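Local atomic coordinates of aminoglycoside N(3)-acetyltransferase (Enterobacter cloacae, PDB entry 6NP3), a protein that catalyses acetyl transfer from acetyl-CoA to the 3-amino group of 2-deoxystreptamine antibiotics such as gentamicin, and so probably confers resistance to them. Residues M24-L29 with A166-H171; K156-G161 with S246-A251; A177-K182 with W261-H266. One frame throughout, in Å; residues are numbered along the deposited sequence. Where two conformers were deposited one is given.

Contact 1 of 3, residues M24-L29 with A166-H171; sequences MPHVSL and AVTALH. With LLL ((2R,3R,4R,5R)-2-((1S,2S,3R,4S,6R)-4,6-diamino-3-((2R,3R,6S)-3-amino-6-(aminomethyl)-tetrahydro-2H-pyran-2-yloxy)-2-hydr oxycyclohexyloxy)-5-methyl-4-(methylamino)-tetrahydro-2H-pyran-3,5-diol), chain B.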
loop_
_atom_site.group_PDB
_atom_site.type_symbol
_atom_site.label_atom_id
_atom_site.label_comp_id
_atom_site.label_asym_id
_atom_site.label_seq_id
_atom_site.Cartn_x
_atom_site.Cartn_y
_atom_site.Cartn_z
ATOM N N MET A 24 7.639 -3.411 2.370
ATOM C CA MET A 24 6.463 -2.550 2.279
ATOM C C MET A 24 5.940 -2.349 3.692
ATOM O O MET A 24 5.397 -3.299 4.292
ATOM C CB MET A 24 5.387 -3.190 1.405
ATOM C CG MET A 24 4.150 -2.340 1.263
ATOM S SD MET A 24 3.107 -2.934 -0.057
ATOM C CE MET A 24 1.961 -1.588 -0.157
ATOM N N PRO A 25 6.059 -1.158 4.252
ATOM C CA PRO A 25 5.609 -0.933 5.625
ATOM C C PRO A 25 4.162 -0.463 5.705
ATOM O O PRO A 25 3.651 0.262 4.851
ATOM C CB PRO A 25 6.562 0.167 6.122
ATOM C CG PRO A 25 6.772 1.003 4.889
ATOM C CD PRO A 25 6.799 0.006 3.720
ATOM N N HIS A 26 3.546 -0.842 6.816
ATOM C CA HIS A 26 2.233 -0.357 7.232
ATOM C C HIS A 26 2.422 0.022 8.687
ATOM O O HIS A 26 2.752 -0.835 9.501
ATOM C CB HIS A 26 1.126 -1.419 7.104
ATOM C CG HIS A 26 0.862 -1.834 5.696
ATOM N ND1 HIS A 26 0.292 -0.985 4.779
ATOM C CD2 HIS A 26 1.134 -2.985 5.042
ATOM C CE1 HIS A 26 0.206 -1.608 3.614
ATOM N NE2 HIS A 26 0.705 -2.817 3.749
ATOM N N VAL A 27 2.219 1.288 9.025
ATOM C CA VAL A 27 2.667 1.803 10.321
ATOM C C VAL A 27 1.539 2.523 11.054
ATOM O O VAL A 27 0.868 3.391 10.484
ATOM C CB VAL A 27 3.853 2.773 10.145
ATOM C CG1 VAL A 27 4.361 3.293 11.497
ATOM C CG2 VAL A 27 4.958 2.127 9.341
ATOM N N SER A 28 1.379 2.200 12.334
ATOM C CA SER A 28 0.630 3.030 13.274
ATOM C C SER A 28 1.629 3.826 14.120
ATOM O O SER A 28 2.270 3.283 15.028
ATOM C CB SER A 28 -0.236 2.158 14.174
ATOM O OG SER A 28 -0.738 2.936 15.260
ATOM N N LEU A 29 1.756 5.121 13.837
ATOM C CA LEU A 29 2.718 5.926 14.587
ATOM C C LEU A 29 2.316 6.080 16.051
ATOM O O LEU A 29 3.190 6.218 16.914
ATOM C CB LEU A 29 2.925 7.279 13.914
ATOM C CG LEU A 29 3.713 7.229 12.601
ATOM C CD1 LEU A 29 3.609 8.533 11.837
ATOM C CD2 LEU A 29 5.186 6.878 12.853
ATOM N N ALA A 166 -4.724 -3.932 7.112
ATOM C CA ALA A 166 -3.809 -2.971 6.516
ATOM C C ALA A 166 -3.036 -3.505 5.321
ATOM O O ALA A 166 -2.364 -2.723 4.661
ATOM C CB ALA A 166 -2.804 -2.512 7.572
ATOM N N VAL A 167 -3.196 -4.776 4.970
ATOM C CA VAL A 167 -2.275 -5.467 4.058
ATOM C C VAL A 167 -2.683 -5.249 2.598
ATOM O O VAL A 167 -3.371 -6.070 1.974
ATOM C CB VAL A 167 -2.220 -6.954 4.414
ATOM C CG1 VAL A 167 -1.199 -7.641 3.547
ATOM C CG2 VAL A 167 -1.958 -7.184 5.894
ATOM N N THR A 168 -2.237 -4.124 2.046
ATOM C CA THR A 168 -2.628 -3.734 0.696
ATOM C C THR A 168 -2.309 -4.811 -0.318
ATOM O O THR A 168 -3.041 -4.970 -1.300
ATOM C CB THR A 168 -1.882 -2.455 0.310
ATOM O OG1 THR A 168 -1.961 -1.507 1.387
ATOM C CG2 THR A 168 -2.398 -1.870 -0.953
ATOM N N ALA A 169 -1.211 -5.529 -0.132
ATOM C CA ALA A 169 -0.851 -6.508 -1.134
ATOM C C ALA A 169 -1.929 -7.560 -1.343
ATOM O O ALA A 169 -1.989 -8.149 -2.433
ATOM C CB ALA A 169 0.463 -7.183 -0.809
ATOM N N LEU A 170 -2.760 -7.833 -0.335
ATOM C CA LEU A 170 -3.830 -8.807 -0.513
ATOM C C LEU A 170 -4.891 -8.365 -1.512
ATOM O O LEU A 170 -5.653 -9.217 -1.982
ATOM C CB LEU A 170 -4.446 -9.194 0.829
ATOM C CG LEU A 170 -3.666 -10.266 1.589
ATOM C CD1 LEU A 170 -4.153 -10.382 3.008
ATOM C CD2 LEU A 170 -3.791 -11.592 0.855
ATOM N N HIS A 171 -4.969 -7.080 -1.855
ATOM C CA HIS A 171 -5.804 -6.712 -2.996
ATOM C C HIS A 171 -5.354 -7.377 -4.291
ATOM O O HIS A 171 -6.185 -7.512 -5.204
ATOM C CB HIS A 171 -5.938 -5.194 -3.124
ATOM C CG HIS A 171 -6.608 -4.552 -1.950
ATOM N ND1 HIS A 171 -7.887 -4.877 -1.560
ATOM C CD2 HIS A 171 -6.190 -3.592 -1.090
ATOM C CE1 HIS A 171 -8.224 -4.148 -0.511
ATOM N NE2 HIS A 171 -7.212 -3.359 -0.206
HETATM C C11 LLL B . -10.152 0.862 4.344
HETATM O O11 LLL B . -9.118 0.303 3.492
HETATM C C21 LLL B . -9.602 0.875 5.768
HETATM N N21 LLL B . -8.286 1.502 5.719
HETATM C C31 LLL B . -9.379 -0.511 6.246
HETATM C C41 LLL B . -10.712 -1.242 6.233
HETATM C C51 LLL B . -11.267 -1.187 4.814
HETATM O O51 LLL B . -11.377 0.138 4.376
HETATM C C61 LLL B . -12.649 -1.803 4.764
HETATM N N61 LLL B . -13.139 -1.714 3.389
HETATM C C12 LLL B . -8.035 1.369 -0.441
HETATM N N12 LLL B . -7.933 1.532 -1.884
HETATM C C22 LLL B . -7.942 -0.102 -0.037
HETATM C C32 LLL B . -7.979 -0.165 1.477
HETATM N N32 LLL B . -7.867 -1.562 1.904
HETATM C C42 LLL B . -9.267 0.405 2.073
HETATM C C52 LLL B . -9.464 1.836 1.570
HETATM O O52 LLL B . -10.741 2.274 1.972
HETATM C C62 LLL B . -9.366 1.942 0.061
HETATM O O62 LLL B . -9.403 3.313 -0.289
HETATM C C13 LLL B . -10.358 3.719 -1.271
HETATM C C23 LLL B . -9.743 4.909 -2.004
HETATM O O23 LLL B . -8.483 4.512 -2.504
HETATM C C33 LLL B . -9.507 6.080 -1.033
HETATM N N33 LLL B . -9.018 7.261 -1.778
HETATM C C43 LLL B . -10.835 6.402 -0.318
HETATM O O43 LLL B . -11.697 6.959 -1.291
HETATM C C53 LLL B . -11.443 5.130 0.284
HETATM O O53 LLL B . -11.609 4.107 -0.671
HETATM C C83 LLL B . -10.598 7.399 0.822
HETATM C C93 LLL B . -7.765 7.778 -1.186
HETATM O O HOH W 1 0.921 -4.800 1.668
#
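The end of strand 22-27 faces a turn that leads into helix 170-176, and the nearest CA atoms, of His26 and Ala166, are 6.6 Å apart. Val167 is the centre of an inverse gamma turn and also opens a type I turn closed by the bond from Leu170 N to Val167 O. No direct hydrogen bond joins the segments; the imidazole of His26 does most of the joining. With CG anti to the carbonyl carbon (chi1 -65°), the ring reaches the turn and lies under the carbonyl oxygen of Ala166, which sits over the ring centre, 3.0 Å above its plane. ND1 and NE2 of His26 are both near that oxygen, but at angles too poor for bonding. At the ring edge, CE1 of His26 approaches OG1 of Thr168 at 3.1 Å. A water in the ring plane bridges the segments, 2.9 Å from His26 NE2 and accepting from Ala169 N at 2.9 Å. The two segments line neighbouring parts of the binding site of an antibiotic N-acetyltransferase: His26, Thr168 and His171 belong to the acetyl-CoA site seen in other structures of this enzyme, and His171 also meets gentamicin here. The extended Met24 side chain crosses Thr168 at about a right angle, CE of Met24 lying 4.0 Å from CB of Thr168. In the helix after the turn, NE2 of His171 accepts a 2.8 Å hydrogen bond, in the ring plane, from N32 of the antibiotic, and Glu174 holds ND1 of the same ring.

Contact 2 of 3, residues K156-G161 with S246-A251; sequences KILSIG and SRLIDA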
loop_
_atom_site.group_PDB
_atom_site.type_symbol
_atom_site.label_atom_id
_atom_site.label_comp_id
_atom_site.label_asym_id
_atom_site.label_seq_id
_atom_site.Cartn_x
_atom_site.Cartn_y
_atom_site.Cartn_z
ATOM N N LYS A 156 8.658 -8.259 1.403
ATOM C CA LYS A 156 8.262 -8.514 2.780
ATOM C C LYS A 156 7.342 -7.392 3.218
ATOM O O LYS A 156 7.583 -6.216 2.908
ATOM C CB LYS A 156 9.459 -8.557 3.728
ATOM C CG LYS A 156 10.469 -9.612 3.395
ATOM C CD LYS A 156 11.586 -9.624 4.415
ATOM C CE LYS A 156 12.674 -10.617 4.077
ATOM N NZ LYS A 156 13.726 -10.702 5.164
ATOM N N ILE A 157 6.263 -7.749 3.902
ATOM C CA ILE A 157 5.320 -6.772 4.423
ATOM C C ILE A 157 5.651 -6.544 5.890
ATOM O O ILE A 157 5.642 -7.485 6.692
ATOM C CB ILE A 157 3.872 -7.246 4.243
ATOM C CG1 ILE A 157 3.557 -7.398 2.746
ATOM C CG2 ILE A 157 2.921 -6.249 4.891
ATOM C CD1 ILE A 157 2.375 -8.250 2.412
ATOM N N LEU A 158 5.925 -5.295 6.258
ATOM C CA LEU A 158 6.379 -4.944 7.605
ATOM C C LEU A 158 5.253 -4.175 8.285
ATOM O O LEU A 158 5.010 -3.009 7.993
ATOM C CB LEU A 158 7.643 -4.103 7.506
ATOM C CG LEU A 158 8.135 -3.451 8.792
ATOM C CD1 LEU A 158 8.376 -4.474 9.873
ATOM C CD2 LEU A 158 9.403 -2.653 8.506
ATOM N N SER A 159 4.533 -4.863 9.147
ATOM C CA SER A 159 3.400 -4.287 9.843
ATOM C C SER A 159 3.881 -3.846 11.216
ATOM O O SER A 159 4.293 -4.677 12.028
ATOM C CB SER A 159 2.270 -5.304 9.988
ATOM O OG SER A 159 1.217 -4.779 10.797
ATOM N N ILE A 160 3.830 -2.542 11.459
ATOM C CA ILE A 160 4.326 -1.950 12.694
ATOM C C ILE A 160 3.120 -1.388 13.428
ATOM O O ILE A 160 2.725 -0.237 13.220
ATOM C CB ILE A 160 5.397 -0.880 12.410
ATOM C CG1 ILE A 160 6.596 -1.527 11.738
ATOM C CG2 ILE A 160 5.795 -0.176 13.691
ATOM C CD1 ILE A 160 7.611 -0.525 11.194
ATOM N N GLY A 161 2.553 -2.213 14.299
ATOM C CA GLY A 161 1.362 -1.879 15.043
ATOM C C GLY A 161 0.096 -1.755 14.229
ATOM O O GLY A 161 -0.923 -1.301 14.760
ATOM N N SER A 246 5.005 -5.670 16.085
ATOM C CA SER A 246 5.270 -5.675 14.662
ATOM C C SER A 246 5.470 -7.093 14.158
ATOM O O SER A 246 5.747 -8.020 14.919
ATOM C CB SER A 246 6.521 -4.839 14.374
ATOM O OG SER A 246 6.378 -3.527 14.868
ATOM N N ARG A 247 5.269 -7.248 12.852
ATOM C CA ARG A 247 5.366 -8.527 12.180
ATOM C C ARG A 247 6.032 -8.319 10.831
ATOM O O ARG A 247 5.837 -7.290 10.189
ATOM C CB ARG A 247 3.960 -9.082 11.857
ATOM C CG ARG A 247 3.170 -9.572 13.062
ATOM C CD ARG A 247 1.675 -9.244 12.925
ATOM N NE ARG A 247 1.491 -7.805 12.795
ATOM C CZ ARG A 247 1.300 -6.977 13.813
ATOM N NH1 ARG A 247 1.237 -7.438 15.052
ATOM N NH2 ARG A 247 1.170 -5.683 13.591
ATOM N N LEU A 248 6.766 -9.328 10.375
ATOM C CA LEU A 248 7.434 -9.290 9.075
ATOM C C LEU A 248 6.964 -10.494 8.275
ATOM O O LEU A 248 7.260 -11.640 8.618
ATOM C CB LEU A 248 8.946 -9.264 9.252
ATOM C CG LEU A 248 9.753 -8.972 8.003
ATOM C CD1 LEU A 248 9.449 -7.604 7.415
ATOM C CD2 LEU A 248 11.231 -9.049 8.344
ATOM N N ILE A 249 6.198 -10.222 7.228
ATOM C CA ILE A 249 5.421 -11.227 6.512
ATOM C C ILE A 249 5.982 -11.424 5.112
ATOM O O ILE A 249 6.278 -10.446 4.411
ATOM C CB ILE A 249 3.964 -10.729 6.404
ATOM C CG1 ILE A 249 3.323 -10.639 7.786
ATOM C CG2 ILE A 249 3.131 -11.614 5.486
ATOM C CD1 ILE A 249 2.063 -9.828 7.845
ATOM N N ASP A 250 6.125 -12.680 4.685
ATOM C CA ASP A 250 6.485 -12.960 3.303
ATOM C C ASP A 250 5.283 -12.641 2.412
ATOM O O ASP A 250 4.206 -13.243 2.551
ATOM C CB ASP A 250 6.921 -14.416 3.126
ATOM C CG ASP A 250 7.361 -14.704 1.710
ATOM O OD1 ASP A 250 8.532 -14.461 1.391
ATOM O OD2 ASP A 250 6.571 -15.110 0.854
ATOM N N ALA A 251 5.452 -11.684 1.499
ATOM C CA ALA A 251 4.320 -11.168 0.736
ATOM C C ALA A 251 3.793 -12.203 -0.241
ATOM O O ALA A 251 2.578 -12.385 -0.381
ATOM C CB ALA A 251 4.714 -9.899 -0.018
#
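The torsions of Ser159 and Arg247 bring OG and NH2 together: OG of Ser159 stands anti to its own backbone N (chi1 174°), and the Arg247 chain, bent at chi2 and chi3, turns its guanidinium back alongside Ser159 of the neighbouring strand. They form one rung of an antiparallel ladder inside the mixed central sheet, where strand 156-160 lies between 22-27 and 244-250. NH2 of Arg247 donates to OG of Ser159 at 2.9 Å along an almost straight line (175°), with the hydroxyl at the guanidinium edge. Two hydrogen-bonded pairs, Ile157 with Ile249 and Ser159 with Arg247, supply four backbone bonds, the shortest being 2.7 Å from Ile157 N to Ile249 O. On the face shared by these pairs, CD1 of Ile157 reaches CB of Ala251 at 3.8 Å, where helix 251-265 begins, and Phe150 of helix 146-151 touches both residues. The other face carries Leu248, whose CD1 touches both CB of Lys156 and CB of Leu158, while Leu15 of helix 5-15 covers both leucines. Beyond this packing the Lys156 chain runs out to a salt bridge with Asp21. Beside the last residue of strand 156-160, OG of Ser246 is bonded to Ala244 O and also rests 3.6 Å from CG2 of Ile160.

Contact 3 of 3, residues A177-K182 with W261-H266; sequences ARIEGK and WLEARH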
loop_
_atom_site.group_PDB
_atom_site.type_symbol
_atom_site.label_atom_id
_atom_site.label_comp_id
_atom_site.label_asym_id
_atom_site.label_seq_id
_atom_site.Cartn_x
_atom_site.Cartn_y
_atom_site.Cartn_z
ATOM N N ALA A 177 -8.323 -13.662 -8.026
ATOM C CA ALA A 177 -9.079 -14.810 -7.548
ATOM C C ALA A 177 -10.148 -15.226 -8.556
ATOM O O ALA A 177 -10.922 -14.406 -9.047
ATOM C CB ALA A 177 -9.725 -14.476 -6.211
ATOM N N ARG A 178 -10.226 -16.534 -8.814
ATOM C CA ARG A 178 -11.159 -17.091 -9.792
ATOM C C ARG A 178 -12.469 -17.419 -9.081
ATOM O O ARG A 178 -12.780 -18.570 -8.761
ATOM C CB ARG A 178 -10.561 -18.344 -10.415
ATOM C CG ARG A 178 -9.335 -18.090 -11.219
ATOM C CD ARG A 178 -8.613 -19.371 -11.557
ATOM N NE ARG A 178 -7.500 -19.147 -12.464
ATOM C CZ ARG A 178 -6.650 -20.087 -12.845
ATOM N NH1 ARG A 178 -6.747 -21.319 -12.393
ATOM N NH2 ARG A 178 -5.705 -19.778 -13.697
ATOM N N ILE A 179 -13.204 -16.364 -8.751
ATOM C CA ILE A 179 -14.427 -16.486 -7.972
ATOM C C ILE A 179 -15.519 -15.692 -8.658
ATOM O O ILE A 179 -15.260 -14.736 -9.393
ATOM C CB ILE A 179 -14.270 -16.019 -6.513
ATOM C CG1 ILE A 179 -13.864 -14.539 -6.438
ATOM C CG2 ILE A 179 -13.278 -16.915 -5.804
ATOM C CD1 ILE A 179 -13.714 -14.045 -4.988
ATOM N N GLU A 180 -16.757 -16.109 -8.418
ATOM C CA GLU A 180 -17.917 -15.457 -9.000
ATOM C C GLU A 180 -18.358 -14.275 -8.147
ATOM O O GLU A 180 -18.149 -14.240 -6.934
ATOM C CB GLU A 180 -19.081 -16.458 -9.131
ATOM C CG GLU A 180 -19.630 -16.971 -7.804
ATOM C CD GLU A 180 -20.758 -17.995 -7.954
ATOM O OE1 GLU A 180 -21.089 -18.379 -9.092
ATOM O OE2 GLU A 180 -21.315 -18.422 -6.919
ATOM N N GLY A 181 -18.999 -13.319 -8.799
ATOM C CA GLY A 181 -19.598 -12.195 -8.117
ATOM C C GLY A 181 -18.673 -11.069 -7.739
ATOM O O GLY A 181 -19.032 -10.281 -6.863
ATOM N N LYS A 182 -17.490 -10.977 -8.338
ATOM C CA LYS A 182 -16.546 -9.947 -7.926
ATOM C C LYS A 182 -17.074 -8.555 -8.246
ATOM O O LYS A 182 -17.554 -8.280 -9.353
ATOM C CB LYS A 182 -15.193 -10.176 -8.587
ATOM C CG LYS A 182 -14.550 -11.476 -8.139
ATOM C CD LYS A 182 -13.442 -11.926 -9.073
ATOM C CE LYS A 182 -12.217 -11.064 -8.952
ATOM N NZ LYS A 182 -11.059 -11.658 -9.618
ATOM N N TRP A 261 -7.560 -19.011 -0.263
ATOM C CA TRP A 261 -8.609 -18.802 0.727
ATOM C C TRP A 261 -9.899 -18.381 0.043
ATOM O O TRP A 261 -10.976 -18.931 0.318
ATOM C CB TRP A 261 -8.134 -17.727 1.708
ATOM C CG TRP A 261 -8.942 -17.466 2.921
ATOM C CD1 TRP A 261 -8.681 -17.935 4.175
ATOM C CD2 TRP A 261 -10.090 -16.618 3.039
ATOM N NE1 TRP A 261 -9.604 -17.453 5.065
ATOM C CE2 TRP A 261 -10.486 -16.647 4.392
ATOM C CE3 TRP A 261 -10.838 -15.853 2.132
ATOM C CZ2 TRP A 261 -11.575 -15.928 4.863
ATOM C CZ3 TRP A 261 -11.920 -15.141 2.603
ATOM C CH2 TRP A 261 -12.282 -15.191 3.955
ATOM N N LEU A 262 -9.809 -17.404 -0.862
ATOM C CA LEU A 262 -10.968 -16.948 -1.612
ATOM C C LEU A 262 -11.523 -18.053 -2.499
ATOM O O LEU A 262 -12.742 -18.261 -2.553
ATOM C CB LEU A 262 -10.603 -15.731 -2.459
ATOM C CG LEU A 262 -10.361 -14.460 -1.651
ATOM C CD1 LEU A 262 -9.630 -13.439 -2.504
ATOM C CD2 LEU A 262 -11.654 -13.881 -1.077
ATOM N N GLU A 263 -10.660 -18.772 -3.216
ATOM C CA GLU A 263 -11.141 -19.780 -4.167
ATOM C C GLU A 263 -11.733 -21.004 -3.476
ATOM O O GLU A 263 -12.624 -21.661 -4.035
ATOM C CB GLU A 263 -10.018 -20.182 -5.122
ATOM C CG GLU A 263 -9.709 -19.027 -6.076
ATOM C CD GLU A 263 -8.537 -19.197 -7.032
ATOM O OE1 GLU A 263 -7.855 -20.236 -7.021
ATOM O OE2 GLU A 263 -8.271 -18.237 -7.802
ATOM N N ALA A 264 -11.305 -21.276 -2.240
ATOM C CA ALA A 264 -11.902 -22.357 -1.468
ATOM C C ALA A 264 -13.298 -21.994 -0.981
ATOM O O ALA A 264 -14.126 -22.886 -0.748
ATOM C CB ALA A 264 -11.013 -22.720 -0.271
ATOM N N ARG A 265 -13.594 -20.705 -0.834
ATOM C CA ARG A 265 -14.844 -20.276 -0.218
ATOM C C ARG A 265 -15.900 -19.831 -1.208
ATOM O O ARG A 265 -17.080 -19.768 -0.838
ATOM C CB ARG A 265 -14.607 -19.124 0.762
ATOM C CG ARG A 265 -13.972 -19.581 2.017
ATOM C CD ARG A 265 -13.394 -18.473 2.851
ATOM N NE ARG A 265 -12.876 -19.040 4.096
ATOM C CZ ARG A 265 -11.813 -19.836 4.183
ATOM N NH1 ARG A 265 -11.437 -20.307 5.362
ATOM N NH2 ARG A 265 -11.119 -20.167 3.103
ATOM N N HIS A 266 -15.526 -19.536 -2.447
ATOM C CA HIS A 266 -16.439 -18.910 -3.388
ATOM C C HIS A 266 -16.384 -19.635 -4.725
ATOM O O HIS A 266 -15.304 -19.859 -5.277
ATOM C CB HIS A 266 -16.121 -17.418 -3.475
ATOM C CG HIS A 266 -16.183 -16.733 -2.145
ATOM N ND1 HIS A 266 -17.368 -16.555 -1.457
ATOM C CD2 HIS A 266 -15.213 -16.226 -1.350
ATOM C CE1 HIS A 266 -17.124 -15.953 -0.310
ATOM N NE2 HIS A 266 -15.822 -15.738 -0.219
#
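The irregular segment 177-182 runs past the C-terminal part of helix 251-265, coming nearest in backbone at Ile179 and His266, whose CA atoms are 5.6 Å apart. This is a loop packed on a C-terminal helix: the chain has just left helix 170-176 and turns through an inverse gamma turn centred on Arg178 toward strand 184-193. The polar link comes from Glu263, whose extended side chain brings OE2 to the backbone N of Arg178 at 2.8 Å, with an N-H...O angle of 165°. That N-H meets the anti side of OE2, 25° out of the carboxylate plane. The guanidinium of Arg178 leads away, its NE 4.8 Å from Glu263 OE2; the carboxylate holds the loop through the backbone N-H, not through a contact between the charged ends.

Beside this bond the contact is mostly van der Waals. Ile179 places CG1 between its backbone N and carbonyl carbon (chi1 60°), leaving CG2 to press on Leu262 and His266, 3.6 Å from Leu262 O and 3.7 Å from CB of His266. CB of Ala177 meets CD1 of Leu262 at 3.9 Å. The His266 ring continues to a hydrogen bond with Tyr214 at NE2. Across the loop itself, NZ of Lys182 donates to Ala177 O at 2.8 Å and also to Ala175 O.

In the fold
Contacts 1 and 2 adjoin in the central mixed sheet, their centres about 8 Å apart: strand 156-160 is flanked by 22-27 from contact 1 and by 244-250 from contact 2. Their segments alternate along the chain, so residues far apart in sequence are interlocked within one sheet. Contact 3 lies toward the periphery, about 22 Å from contact 1 and about 25 Å from contact 2 between centres, and touches neither. Continuous chain still ties it to both: helix 170-176 leads from contact 1 to its loop, and helix 251-265 follows strand 244-250 of contact 2 and carries segment 261-266. Contact 1 holds cofactor- and antibiotic-binding residues, contact 2 borders them, and contact 3 stands away from the antibiotic.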